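PDB 3VX6: E1 from Kluyveromyces marxianus, which acts as an E1-like enzyme that activates ATG12 for conjugation to ATG5 and ATG8 for conjugation to phosphatidylethanolamine in autophagy and the Cvt pathway. Local coordinates for residues 17-22 and 138-143; 43-48 and 76-81; 51-56 and 204-209; 100-105 and 257-262; 178-183 and 196-201. All blocks are in the same frame, centred on the assembly; numbering follows the deposited sequence.

Contacts 1, 2 and 4 all reach one six-stranded mixed sheet. Contact 2 pairs strands 40-47 and 78-86. Contact 4 sets helix 97-114 against strand 260-262, which neighbours strand 135-144 of contact 1. Contact 5 lies in a second mixed sheet, its centre about 32 Å from that of contact 1. Contact 3 joins loops that follow a strand of each sheet, and touches contact 2 through Leu48 and Phe204. Contacts 1 and 3 alternate along the chain, as do 1 and 4, 2 and 3, and 3 and 4. Contact 2 falls between the two segments of contact 1. The chain thus crosses between the two sheets more than once, which probably helps to tie them into one N-terminal unit.

Contact 1: residues 17-22 and 138-143; sequences SFVDSS and YWICMP
Tyr138 holds CG between its backbone N and carbonyl carbon (chi1 63°), and this turns the ring to Val19. Ile140 extends its chain through CG1 (chi2 180°) and carries CD1 to Ser17 and Val19. These side chains pack a strand of the small parallel sheet, 16-19 with 59-62, over strand 135-144 of the large mixed sheet. The two short strands are not paired. Their axes pass 9.1 Å apart and run at 141° to each other.

Val19 and Tyr138 come from opposite directions. The CG1 branch of Val19 lies 3.5 Å from Tyr138 CE2. The same branch touches Ile140 CD1 at 4.0 Å, where the two aliphatic side chains slide past each other. Ser17 CB also packs against Ile140 CD1. The joint is therefore almost wholly apolar and buried.

The polar end of Ser17 is served from outside the two segments. Its hydroxyl hydrogen-bonds to Glu263, with a weak bond to Lys273. Phe24, on the helix that follows strand 16-19, meets the Tyr138 ring edge-to-face. Leu62 of the partner strand 59-62 touches both Val19 and Ile140. At the rim of the tyrosine, Ser17 OG sits close to the ring plane, 4.2 Å from Tyr138 CE2.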
# COMPACT_ATOMS: atom_id res chain seq x y z
N SER A 17 -5.39 9.33 -2.88
CA SER A 17 -4.39 10.34 -2.61
C SER A 17 -5.02 11.66 -2.22
O SER A 17 -6.14 12.00 -2.62
CB SER A 17 -3.46 10.53 -3.81
OG SER A 17 -4.13 11.15 -4.90
N PHE A 18 -4.28 12.40 -1.42
CA PHE A 18 -4.69 13.71 -0.98
C PHE A 18 -3.44 14.51 -0.92
O PHE A 18 -2.75 14.54 0.10
CB PHE A 18 -5.35 13.66 0.39
CG PHE A 18 -6.81 13.43 0.33
CD1 PHE A 18 -7.65 14.46 -0.06
CD2 PHE A 18 -7.34 12.17 0.57
CE1 PHE A 18 -9.01 14.24 -0.21
CE2 PHE A 18 -8.69 11.94 0.43
CZ PHE A 18 -9.53 12.98 0.03
N VAL A 19 -3.12 15.14 -2.04
CA VAL A 19 -1.92 15.94 -2.10
C VAL A 19 -2.27 17.41 -1.95
O VAL A 19 -2.71 18.08 -2.89
CB VAL A 19 -1.15 15.68 -3.41
CG1 VAL A 19 -0.95 14.19 -3.59
CG2 VAL A 19 -1.90 16.24 -4.59
N ASP A 20 -2.08 17.90 -0.73
CA ASP A 20 -2.32 19.30 -0.44
C ASP A 20 -1.32 20.05 -1.31
O ASP A 20 -0.22 19.54 -1.57
CB ASP A 20 -2.06 19.60 1.04
CG ASP A 20 -2.42 21.03 1.42
OD1 ASP A 20 -1.85 21.97 0.83
OD2 ASP A 20 -3.28 21.20 2.31
N SER A 21 -1.69 21.25 -1.76
CA SER A 21 -0.78 22.03 -2.59
C SER A 21 0.56 22.15 -1.87
O SER A 21 1.60 22.32 -2.50
CB SER A 21 -1.36 23.43 -2.86
OG SER A 21 -1.38 24.22 -1.69
N SER A 22 0.52 22.02 -0.54
CA SER A 22 1.72 22.11 0.28
C SER A 22 2.71 20.99 0.01
O SER A 22 3.87 21.07 0.43
CB SER A 22 1.35 22.09 1.76
OG SER A 22 0.92 20.82 2.17
N TYR A 138 0.92 14.42 -11.59
CA TYR A 138 1.39 13.33 -10.75
C TYR A 138 0.52 12.11 -10.83
O TYR A 138 -0.62 12.17 -11.31
CB TYR A 138 1.49 13.75 -9.29
CG TYR A 138 0.18 14.12 -8.68
CD1 TYR A 138 -0.48 15.29 -9.06
CD2 TYR A 138 -0.39 13.34 -7.67
CE1 TYR A 138 -1.66 15.67 -8.47
CE2 TYR A 138 -1.58 13.72 -7.05
CZ TYR A 138 -2.21 14.89 -7.46
OH TYR A 138 -3.39 15.31 -6.87
N TRP A 139 1.07 11.00 -10.36
CA TRP A 139 0.37 9.75 -10.38
C TRP A 139 0.87 8.89 -9.24
O TRP A 139 2.07 8.59 -9.15
CB TRP A 139 0.63 9.05 -11.70
CG TRP A 139 -0.48 8.15 -12.09
CD1 TRP A 139 -1.51 7.73 -11.31
CD2 TRP A 139 -0.67 7.56 -13.38
NE1 TRP A 139 -2.35 6.92 -12.04
CE2 TRP A 139 -1.86 6.80 -13.31
CE3 TRP A 139 0.04 7.60 -14.58
CZ2 TRP A 139 -2.35 6.08 -14.40
CZ3 TRP A 139 -0.46 6.89 -15.67
CH2 TRP A 139 -1.64 6.14 -15.57
N ILE A 140 -0.04 8.50 -8.36
CA ILE A 140 0.34 7.68 -7.23
C ILE A 140 -0.17 6.27 -7.45
O ILE A 140 -1.19 6.07 -8.11
CB ILE A 140 -0.24 8.22 -5.92
CG1 ILE A 140 0.21 9.66 -5.71
CG2 ILE A 140 0.21 7.35 -4.75
CD1 ILE A 140 -0.30 10.31 -4.43
N CYS A 141 0.57 5.30 -6.93
CA CYS A 141 0.20 3.90 -7.02
C CYS A 141 0.67 3.21 -5.77
O CYS A 141 1.68 3.58 -5.17
CB CYS A 141 0.83 3.23 -8.25
SG CYS A 141 2.56 2.72 -8.06
N MET A 142 -0.10 2.22 -5.33
CA MET A 142 0.27 1.42 -4.18
C MET A 142 0.25 0.04 -4.82
O MET A 142 -0.81 -0.55 -4.99
CB MET A 142 -0.79 1.54 -3.09
CG MET A 142 -0.40 0.84 -1.81
SD MET A 142 -1.65 1.08 -0.58
CE MET A 142 -1.02 2.48 0.33
N PRO A 143 1.43 -0.47 -5.22
CA PRO A 143 1.52 -1.77 -5.86
C PRO A 143 0.75 -2.89 -5.21
O PRO A 143 0.86 -3.14 -4.01
CB PRO A 143 3.02 -2.03 -5.91
CG PRO A 143 3.56 -0.69 -6.04
CD PRO A 143 2.78 0.05 -4.99

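Contact 2: residues 43-48 and 76-81; sequences ALYTQL and NIILKG
Tyr45 and Lys80 lie side by side and point the same way from an antiparallel strand pair, 40-47 with 78-86, in the six-stranded mixed sheet. The lysine chain is extended, with CG anti to N (chi1 -172°), and runs along the tyrosine ring. Lys80 CD comes within 3.6 Å of Tyr45 CE1. At the ends, Lys80 NZ donates to a water that also bonds to Tyr45 OH. Ile78 meets the same ring from the next position on this face. It crosses Tyr45 at about a right angle, with Ile78 CG2 4.0 Å from Tyr45 CD1.

Gln47 is the cross-strand neighbour of Ile78. Ile78 CD1 folds back to Gln47 CB at 3.5 Å. Farther out, the Gln47 side chain crosses Asn76 at a slant, with the amide planes 36° apart.

The other face is mostly apolar. Thr46 and Leu79 stand side by side there, and Leu48 brings CD1 to Leu79 CB at 3.6 Å. Phe123 of strand 123-130, the parallel neighbour of 78-86, touches Leu44, Thr46 and Leu79 on this side. The exception is the Thr46 hydroxyl, whose OG1 bonds to Ser61 O.

The backbones are joined by paired bonds between Leu44 and Gly81 and between Thr46 and Leu79. The bond from Leu79 N to Thr46 O measures 2.9 Å. A further bond runs from Leu48 N to Ile77 O.

The chemistry is two-sided. Leucines turn to the interior, while the charge of Lys80 stays at the surface and is probably eased by the bound water and the nearby phenol oxygen.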
# COMPACT_ATOMS: atom_id res chain seq x y z
N ALA A 43 11.78 9.67 -0.70
CA ALA A 43 11.02 8.76 0.13
C ALA A 43 9.91 9.60 0.73
O ALA A 43 10.14 10.71 1.19
CB ALA A 43 11.89 8.18 1.23
N LEU A 44 8.69 9.08 0.70
CA LEU A 44 7.55 9.77 1.26
C LEU A 44 7.21 9.11 2.59
O LEU A 44 7.55 7.95 2.82
CB LEU A 44 6.36 9.69 0.29
CG LEU A 44 6.63 10.33 -1.08
CD1 LEU A 44 5.53 9.98 -2.07
CD2 LEU A 44 6.73 11.83 -0.91
N TYR A 45 6.58 9.86 3.48
CA TYR A 45 6.20 9.35 4.79
C TYR A 45 4.88 9.99 5.09
O TYR A 45 4.70 11.20 4.95
CB TYR A 45 7.21 9.78 5.87
CG TYR A 45 8.58 9.17 5.73
CD1 TYR A 45 8.82 7.84 6.10
CD2 TYR A 45 9.65 9.90 5.20
CE1 TYR A 45 10.08 7.27 5.95
CE2 TYR A 45 10.91 9.33 5.04
CZ TYR A 45 11.12 8.01 5.42
OH TYR A 45 12.36 7.43 5.26
N THR A 46 3.92 9.18 5.48
CA THR A 46 2.64 9.73 5.81
C THR A 46 2.17 8.93 6.99
O THR A 46 2.24 7.70 6.99
CB THR A 46 1.69 9.62 4.61
OG1 THR A 46 0.46 10.29 4.92
CG2 THR A 46 1.42 8.17 4.27
N GLN A 47 1.77 9.64 8.04
CA GLN A 47 1.29 8.96 9.22
C GLN A 47 -0.05 8.41 8.82
O GLN A 47 -0.96 9.16 8.46
CB GLN A 47 1.13 9.93 10.38
CG GLN A 47 0.44 9.34 11.57
CD GLN A 47 0.40 10.31 12.72
OE1 GLN A 47 -0.63 10.47 13.37
NE2 GLN A 47 1.53 10.97 12.98
N LEU A 48 -0.17 7.10 8.85
CA LEU A 48 -1.40 6.47 8.46
C LEU A 48 -2.47 6.72 9.50
O LEU A 48 -2.35 6.34 10.66
CB LEU A 48 -1.18 4.97 8.26
CG LEU A 48 -1.38 4.45 6.82
CD1 LEU A 48 -0.82 5.44 5.82
CD2 LEU A 48 -0.72 3.09 6.67
N ASN A 76 2.54 6.29 16.36
CA ASN A 76 1.58 6.03 15.30
C ASN A 76 2.20 5.22 14.16
O ASN A 76 3.40 4.96 14.14
CB ASN A 76 1.02 7.34 14.75
CG ASN A 76 -0.14 7.87 15.58
OD1 ASN A 76 0.03 8.21 16.74
ND2 ASN A 76 -1.32 7.92 14.97
N ILE A 77 1.36 4.82 13.21
CA ILE A 77 1.83 4.04 12.08
C ILE A 77 2.25 4.94 10.93
O ILE A 77 1.45 5.72 10.39
CB ILE A 77 0.74 3.05 11.61
CG1 ILE A 77 0.58 1.94 12.67
CG2 ILE A 77 1.08 2.48 10.24
CD1 ILE A 77 -0.53 0.97 12.39
N ILE A 78 3.52 4.85 10.56
CA ILE A 78 4.04 5.67 9.48
C ILE A 78 4.29 4.82 8.25
O ILE A 78 5.07 3.88 8.30
CB ILE A 78 5.35 6.34 9.90
CG1 ILE A 78 5.14 7.13 11.20
CG2 ILE A 78 5.86 7.21 8.77
CD1 ILE A 78 4.00 8.14 11.16
N LEU A 79 3.62 5.16 7.15
CA LEU A 79 3.79 4.40 5.92
C LEU A 79 4.88 5.01 5.06
O LEU A 79 4.85 6.21 4.77
CB LEU A 79 2.49 4.36 5.11
CG LEU A 79 2.66 3.45 3.89
CD1 LEU A 79 3.01 2.04 4.38
CD2 LEU A 79 1.40 3.44 3.05
N LYS A 80 5.84 4.19 4.64
CA LYS A 80 6.90 4.70 3.80
C LYS A 80 6.55 4.50 2.34
O LYS A 80 6.24 3.40 1.91
CB LYS A 80 8.23 4.00 4.11
CG LYS A 80 9.43 4.62 3.41
CD LYS A 80 10.73 4.21 4.08
CE LYS A 80 11.94 4.84 3.40
NZ LYS A 80 13.22 4.58 4.15
N GLY A 81 6.58 5.59 1.59
CA GLY A 81 6.28 5.53 0.18
C GLY A 81 7.49 6.05 -0.56
O GLY A 81 8.51 6.34 0.05
O HOH W 1 13.34 4.77 6.67

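Contact 3: residues 51-56 and 204-209; sequences NQFTSN and FSHLKD
Phe53 and His206 stack face to face, with ring centroids 3.6 Å apart and planes 13° from parallel. Both use a similar first torsion. CG lies beside the backbone N and anti to the carbonyl carbon, at chi1 -85° in Phe53 and -87° in His206. The overlap is substantial. His206 NE2 lies above the centre of the phenyl ring, and Phe53 CD1 lies above the centre of the imidazole.

The imidazole is also met at its edge. Asn51 O lies in the ring plane, 3.6 Å from His206 CE1. A water in the same plane bonds to His206 ND1 at 3.0 Å, and takes a weak bond from Phe53 N. The His206 backbone is held as well. His206 N donates to Asn56 O at 2.6 Å, nearly in line with the carbonyl.

Asn56 CB touches Leu207 CD2 at 3.6 Å, where the side chains cross at about a right angle. Ser205 OG accepts from Leu207 N at 3.1 Å, an ST turn, and also bonds to the carbonyl of Ile210.

The first loop joins strand 40-47 to strand 59-62. The second leads from strand 198-202 to helix 215-225. The stack ties together loops that leave the two mixed sheets, while Thr54 touches strand 16-19 and Phe204 meets Phe201 near the end of strand 198-202.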
# COMPACT_ATOMS: atom_id res chain seq x y z
N ASN A 51 -7.75 5.73 11.61
CA ASN A 51 -9.01 6.09 12.28
C ASN A 51 -9.98 6.72 11.31
O ASN A 51 -11.06 6.18 11.02
CB ASN A 51 -8.75 7.08 13.41
CG ASN A 51 -8.27 6.42 14.67
OD1 ASN A 51 -8.96 5.58 15.25
ND2 ASN A 51 -7.07 6.78 15.11
N GLN A 52 -9.61 7.89 10.82
CA GLN A 52 -10.45 8.61 9.90
C GLN A 52 -10.04 8.40 8.45
O GLN A 52 -9.07 9.01 7.98
CB GLN A 52 -10.43 10.11 10.25
CG GLN A 52 -11.80 10.72 10.51
CD GLN A 52 -12.70 10.68 9.29
OE1 GLN A 52 -13.03 9.60 8.78
NE2 GLN A 52 -13.11 11.86 8.81
N PHE A 53 -10.76 7.54 7.74
CA PHE A 53 -10.45 7.30 6.33
C PHE A 53 -11.17 8.32 5.46
O PHE A 53 -11.92 9.16 5.97
CB PHE A 53 -10.87 5.88 5.90
CG PHE A 53 -9.85 4.82 6.19
CD1 PHE A 53 -9.96 3.55 5.64
CD2 PHE A 53 -8.75 5.09 7.00
CE1 PHE A 53 -9.00 2.57 5.88
CE2 PHE A 53 -7.78 4.11 7.26
CZ PHE A 53 -7.91 2.85 6.69
N THR A 54 -10.91 8.25 4.16
CA THR A 54 -11.54 9.14 3.19
C THR A 54 -12.18 8.26 2.15
O THR A 54 -11.50 7.44 1.51
CB THR A 54 -10.52 10.04 2.47
OG1 THR A 54 -11.21 10.80 1.46
CG2 THR A 54 -9.44 9.19 1.81
N SER A 55 -13.48 8.43 1.95
CA SER A 55 -14.19 7.61 0.99
C SER A 55 -13.88 6.12 1.22
O SER A 55 -13.68 5.36 0.28
CB SER A 55 -13.83 8.01 -0.45
OG SER A 55 -14.40 9.26 -0.79
N ASN A 56 -13.82 5.73 2.49
CA ASN A 56 -13.60 4.34 2.87
C ASN A 56 -12.25 3.69 2.61
O ASN A 56 -12.04 2.55 2.99
CB ASN A 56 -14.68 3.46 2.24
CG ASN A 56 -16.05 3.83 2.71
OD1 ASN A 56 -16.33 3.78 3.91
ND2 ASN A 56 -16.92 4.21 1.78
N PHE A 204 -6.52 -1.22 4.66
CA PHE A 204 -6.53 0.12 4.10
C PHE A 204 -7.88 0.38 3.50
O PHE A 204 -8.07 1.34 2.76
CB PHE A 204 -5.46 0.27 3.02
CG PHE A 204 -4.07 0.27 3.56
CD1 PHE A 204 -3.85 0.29 4.93
CD2 PHE A 204 -2.99 0.26 2.70
CE1 PHE A 204 -2.56 0.29 5.43
CE2 PHE A 204 -1.71 0.26 3.19
CZ PHE A 204 -1.49 0.28 4.56
N SER A 205 -8.82 -0.49 3.79
CA SER A 205 -10.15 -0.28 3.28
C SER A 205 -11.08 -0.41 4.45
O SER A 205 -10.84 -1.21 5.35
CB SER A 205 -10.48 -1.31 2.20
OG SER A 205 -11.78 -1.09 1.67
N HIS A 206 -12.12 0.42 4.46
CA HIS A 206 -13.14 0.38 5.49
C HIS A 206 -14.39 -0.09 4.79
O HIS A 206 -15.48 -0.10 5.37
CB HIS A 206 -13.40 1.76 6.08
CG HIS A 206 -12.50 2.11 7.22
ND1 HIS A 206 -12.60 3.30 7.91
CD2 HIS A 206 -11.46 1.44 7.77
CE1 HIS A 206 -11.65 3.34 8.83
NE2 HIS A 206 -10.95 2.23 8.77
N LEU A 207 -14.24 -0.46 3.51
CA LEU A 207 -15.34 -0.97 2.72
C LEU A 207 -15.74 -2.31 3.33
O LEU A 207 -14.89 -3.11 3.70
CB LEU A 207 -14.92 -1.17 1.27
CG LEU A 207 -14.88 0.11 0.43
CD1 LEU A 207 -14.51 -0.23 -0.99
CD2 LEU A 207 -16.25 0.81 0.46
N LYS A 208 -17.04 -2.54 3.47
CA LYS A 208 -17.51 -3.78 4.06
C LYS A 208 -16.97 -4.99 3.31
O LYS A 208 -17.26 -5.20 2.13
CB LYS A 208 -19.04 -3.81 4.08
N ASP A 209 -16.16 -5.77 4.02
CA ASP A 209 -15.55 -7.00 3.54
C ASP A 209 -14.72 -6.93 2.28
O ASP A 209 -14.36 -7.95 1.70
CB ASP A 209 -16.62 -8.08 3.38
CG ASP A 209 -17.23 -8.46 4.71
OD1 ASP A 209 -16.50 -8.45 5.73
OD2 ASP A 209 -18.44 -8.77 4.73
O HOH W 2 -13.75 5.96 8.48

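Contact 4: residues 100-105 and 257-262; sequences FIKEKG and LKVSGW
Helix 100-105 passes over segment 257-262, with the CA atoms of Lys102 and Val259 nearest, 5.1 Å apart. The helix axis and the axis of strand 260-262 run at 119° to each other. The helix keeps its own backbone bonds here, as in Gly105 N to Ile101 O. What joins the two segments is side-chain packing.

Ile101 makes the largest contribution. Its CG1 is anti to the backbone N, which extends CD1 to the far segment. CD1 makes a CH-pi contact over the face of Trp262. It lies 3.7 Å from the centroid of the five-membered ring, 15° off the normal. The CG1 atom of Ile101 also touches Val259 CG1, at 3.8 Å.

Val259 fits between helical turns. Its CG2 branch lies 3.5 Å from Lys102 CA and 4.0 Å from Gly105 CA, where the glycine presents bare backbone. Leu257 CD2 reaches the carbonyl of Gly105 from two residues earlier, at 3.8 Å.

The six-membered ring of Trp262 meets Phe100 obliquely, with planes at 32° and centroids 5.3 Å apart. Lys104 CD covers one face of the Phe100 ring. The indole NE1 donates to the carbonyl of Lys97, so this polar group is satisfied in the first turn of the helix. Trp262 also meets the ring of Trp139.

Strand 260-262 pairs antiparallel with strand 135-144. The arrangement is a helix packed on one face of a mixed beta sheet, with Ile101 and Phe100 turned to the sheet.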
# COMPACT_ATOMS: atom_id res chain seq x y z
N PHE A 100 6.90 0.04 -14.72
CA PHE A 100 7.27 0.64 -13.45
C PHE A 100 6.56 -0.01 -12.28
O PHE A 100 7.20 -0.42 -11.32
CB PHE A 100 6.96 2.14 -13.48
CG PHE A 100 7.03 2.81 -12.14
CD1 PHE A 100 5.96 2.75 -11.25
CD2 PHE A 100 8.19 3.48 -11.75
CE1 PHE A 100 6.02 3.36 -10.00
CE2 PHE A 100 8.27 4.09 -10.50
CZ PHE A 100 7.18 4.03 -9.62
N ILE A 101 5.25 -0.12 -12.36
CA ILE A 101 4.54 -0.70 -11.25
C ILE A 101 4.84 -2.20 -11.16
O ILE A 101 4.81 -2.79 -10.08
CB ILE A 101 3.03 -0.40 -11.36
CG1 ILE A 101 2.40 -0.42 -9.97
CG2 ILE A 101 2.35 -1.39 -12.29
CD1 ILE A 101 0.99 0.06 -9.94
N LYS A 102 5.16 -2.81 -12.30
CA LYS A 102 5.48 -4.23 -12.32
C LYS A 102 6.73 -4.49 -11.48
O LYS A 102 6.78 -5.42 -10.68
CB LYS A 102 5.74 -4.70 -13.74
CG LYS A 102 6.07 -6.17 -13.85
CD LYS A 102 6.67 -6.50 -15.20
CE LYS A 102 6.68 -8.01 -15.48
NZ LYS A 102 7.44 -8.35 -16.73
N GLU A 103 7.75 -3.66 -11.68
CA GLU A 103 9.00 -3.80 -10.95
C GLU A 103 8.83 -3.52 -9.48
O GLU A 103 9.30 -4.28 -8.64
CB GLU A 103 10.08 -2.88 -11.54
CG GLU A 103 10.66 -3.42 -12.84
CD GLU A 103 11.63 -2.45 -13.49
OE1 GLU A 103 12.57 -2.00 -12.81
OE2 GLU A 103 11.45 -2.13 -14.68
N LYS A 104 8.16 -2.42 -9.17
CA LYS A 104 7.92 -2.06 -7.78
C LYS A 104 7.20 -3.23 -7.15
O LYS A 104 7.40 -3.55 -5.98
CB LYS A 104 7.08 -0.78 -7.69
CG LYS A 104 7.90 0.51 -7.62
CD LYS A 104 8.88 0.62 -8.77
CE LYS A 104 10.31 0.68 -8.27
NZ LYS A 104 11.33 0.48 -9.37
N GLY A 105 6.37 -3.89 -7.96
CA GLY A 105 5.63 -5.04 -7.49
C GLY A 105 6.48 -6.25 -7.16
O GLY A 105 6.22 -6.93 -6.17
N LEU A 257 3.91 -12.12 -12.63
CA LEU A 257 3.32 -11.30 -11.58
C LEU A 257 2.46 -10.23 -12.25
O LEU A 257 2.91 -9.56 -13.16
CB LEU A 257 4.43 -10.64 -10.77
CG LEU A 257 4.14 -10.32 -9.31
CD1 LEU A 257 3.94 -11.63 -8.55
CD2 LEU A 257 5.28 -9.52 -8.72
N LYS A 258 1.21 -10.08 -11.81
CA LYS A 258 0.36 -9.07 -12.41
C LYS A 258 0.23 -7.92 -11.42
O LYS A 258 -0.45 -8.04 -10.40
CB LYS A 258 -1.03 -9.65 -12.75
CG LYS A 258 -1.92 -8.74 -13.63
CD LYS A 258 -2.62 -7.67 -12.81
CE LYS A 258 -3.50 -6.74 -13.68
NZ LYS A 258 -2.74 -5.76 -14.53
N VAL A 259 0.87 -6.80 -11.73
CA VAL A 259 0.80 -5.66 -10.83
C VAL A 259 -0.12 -4.52 -11.28
O VAL A 259 -0.19 -4.18 -12.46
CB VAL A 259 2.20 -5.07 -10.58
CG1 VAL A 259 2.16 -4.17 -9.36
CG2 VAL A 259 3.23 -6.18 -10.43
N SER A 260 -0.83 -3.95 -10.32
CA SER A 260 -1.72 -2.82 -10.55
C SER A 260 -1.54 -1.94 -9.33
O SER A 260 -0.64 -2.20 -8.52
CB SER A 260 -3.16 -3.29 -10.66
OG SER A 260 -3.52 -4.03 -9.51
N GLY A 261 -2.36 -0.91 -9.17
CA GLY A 261 -2.23 -0.05 -8.00
C GLY A 261 -2.24 1.43 -8.32
O GLY A 261 -2.36 2.27 -7.43
N TRP A 262 -2.13 1.74 -9.61
CA TRP A 262 -2.13 3.12 -10.10
C TRP A 262 -3.47 3.77 -9.80
O TRP A 262 -4.51 3.23 -10.17
CB TRP A 262 -1.89 3.15 -11.62
CG TRP A 262 -0.47 2.95 -12.02
CD1 TRP A 262 0.02 1.95 -12.81
CD2 TRP A 262 0.64 3.79 -11.70
NE1 TRP A 262 1.37 2.11 -13.00
CE2 TRP A 262 1.78 3.23 -12.33
CE3 TRP A 262 0.79 4.95 -10.94
CZ2 TRP A 262 3.05 3.80 -12.22
CZ3 TRP A 262 2.05 5.52 -10.83
CH2 TRP A 262 3.17 4.94 -11.47

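Contact 5: residues 178-183 and 196-201; sequences ACVISG and CEKVVF
Glu197 OE2 accepts a straight bond from Ser182 N, 2.9 Å long with an angle of 174° at the hydrogen. The donor comes to the syn side of OE2. The other oxygen, OE1, takes weak bonds from Ser182 N and Gly183 N. A bend at chi2 (87°) folds the carboxylate back over the turn at the end of strand 177-181. The segments belong to an antiparallel strand pair, 177-181 with 198-202, in the second mixed sheet.

Ala178 and Val200 form a hydrogen-bonded pair, and Cys179 faces Val199 without bonds. Farther on, Val180 N donates to Lys198 O, and Glu197 N donates to Val180 O at 2.8 Å.

On one face Val180 lies beside Lys198 and crosses Val200, with Val180 CG2 3.7 Å from Val200 CG1. The Lys198 ammonium group forms a salt bridge with Glu244. On the face of Cys179 and Val199, Val199 touches Trp222 of helix 215-225, as does nearby Cys196. Cys179 touches Asn192 of helix 190-195. Ile181 brings CG1 to Cys196 CB at 3.7 Å. Cys179 and Cys196 are neighbours but form no disulfide: Cys179 SG and Cys196 SG are 4.3 Å apart, and Cys179 SG lies 3.7 Å from Cys196 CB.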
# COMPACT_ATOMS: atom_id res chain seq x y z
N ALA A 178 0.65 -8.30 10.83
CA ALA A 178 1.30 -9.18 11.78
C ALA A 178 0.72 -10.57 11.56
O ALA A 178 -0.08 -10.78 10.64
CB ALA A 178 1.05 -8.71 13.22
N CYS A 179 1.12 -11.52 12.38
CA CYS A 179 0.58 -12.85 12.26
C CYS A 179 0.31 -13.36 13.65
O CYS A 179 0.65 -12.70 14.64
CB CYS A 179 1.53 -13.79 11.50
SG CYS A 179 3.02 -14.29 12.38
N VAL A 180 -0.33 -14.51 13.75
CA VAL A 180 -0.63 -15.08 15.05
C VAL A 180 -0.01 -16.47 15.12
O VAL A 180 -0.14 -17.26 14.19
CB VAL A 180 -2.14 -15.16 15.27
CG1 VAL A 180 -2.43 -15.43 16.73
CG2 VAL A 180 -2.80 -13.86 14.83
N ILE A 181 0.70 -16.73 16.21
CA ILE A 181 1.35 -18.02 16.42
C ILE A 181 1.03 -18.48 17.83
O ILE A 181 1.54 -17.93 18.81
CB ILE A 181 2.87 -17.92 16.26
CG1 ILE A 181 3.21 -17.37 14.88
CG2 ILE A 181 3.50 -19.29 16.47
CD1 ILE A 181 4.67 -17.48 14.54
N SER A 182 0.18 -19.49 17.93
CA SER A 182 -0.22 -20.00 19.22
C SER A 182 -0.99 -18.95 20.01
O SER A 182 -0.80 -18.81 21.21
CB SER A 182 0.99 -20.47 20.03
OG SER A 182 1.63 -21.57 19.41
N GLY A 183 -1.84 -18.21 19.31
CA GLY A 183 -2.67 -17.22 19.98
C GLY A 183 -2.01 -15.90 20.28
O GLY A 183 -2.69 -14.96 20.67
N CYS A 196 2.40 -19.76 11.41
CA CYS A 196 1.32 -18.97 12.00
C CYS A 196 -0.05 -19.48 11.57
O CYS A 196 -0.19 -20.08 10.51
CB CYS A 196 1.45 -17.50 11.60
SG CYS A 196 1.07 -17.19 9.87
N GLU A 197 -1.05 -19.24 12.42
CA GLU A 197 -2.42 -19.67 12.14
C GLU A 197 -3.03 -18.69 11.18
O GLU A 197 -3.92 -19.04 10.40
CB GLU A 197 -3.28 -19.66 13.41
CG GLU A 197 -2.87 -20.63 14.48
CD GLU A 197 -1.83 -20.06 15.41
OE1 GLU A 197 -2.14 -19.06 16.10
OE2 GLU A 197 -0.71 -20.62 15.44
N LYS A 198 -2.54 -17.45 11.25
CA LYS A 198 -3.05 -16.40 10.40
C LYS A 198 -2.24 -15.14 10.42
O LYS A 198 -1.29 -15.00 11.18
CB LYS A 198 -4.49 -16.09 10.79
CG LYS A 198 -4.72 -15.85 12.26
CD LYS A 198 -6.19 -16.04 12.57
CE LYS A 198 -6.51 -15.74 14.02
NZ LYS A 198 -7.91 -16.14 14.35
N VAL A 199 -2.64 -14.23 9.54
CA VAL A 199 -2.02 -12.93 9.37
C VAL A 199 -3.04 -11.86 9.73
O VAL A 199 -4.18 -11.91 9.28
CB VAL A 199 -1.59 -12.73 7.92
CG1 VAL A 199 -1.22 -11.26 7.66
CG2 VAL A 199 -0.42 -13.65 7.62
N VAL A 200 -2.62 -10.88 10.53
CA VAL A 200 -3.51 -9.80 10.92
C VAL A 200 -3.07 -8.55 10.17
O VAL A 200 -1.89 -8.19 10.15
CB VAL A 200 -3.50 -9.58 12.45
CG1 VAL A 200 -4.02 -10.82 13.14
CG2 VAL A 200 -2.10 -9.29 12.94
N PHE A 201 -4.03 -7.89 9.53
CA PHE A 201 -3.76 -6.73 8.71
C PHE A 201 -4.66 -5.54 9.05
O PHE A 201 -5.88 -5.67 9.11
CB PHE A 201 -3.94 -7.14 7.24
CG PHE A 201 -3.91 -6.01 6.25
CD1 PHE A 201 -4.83 -5.99 5.20
CD2 PHE A 201 -2.96 -5.01 6.32
CE1 PHE A 201 -4.80 -4.98 4.25
CE2 PHE A 201 -2.92 -4.00 5.37
CZ PHE A 201 -3.84 -3.99 4.34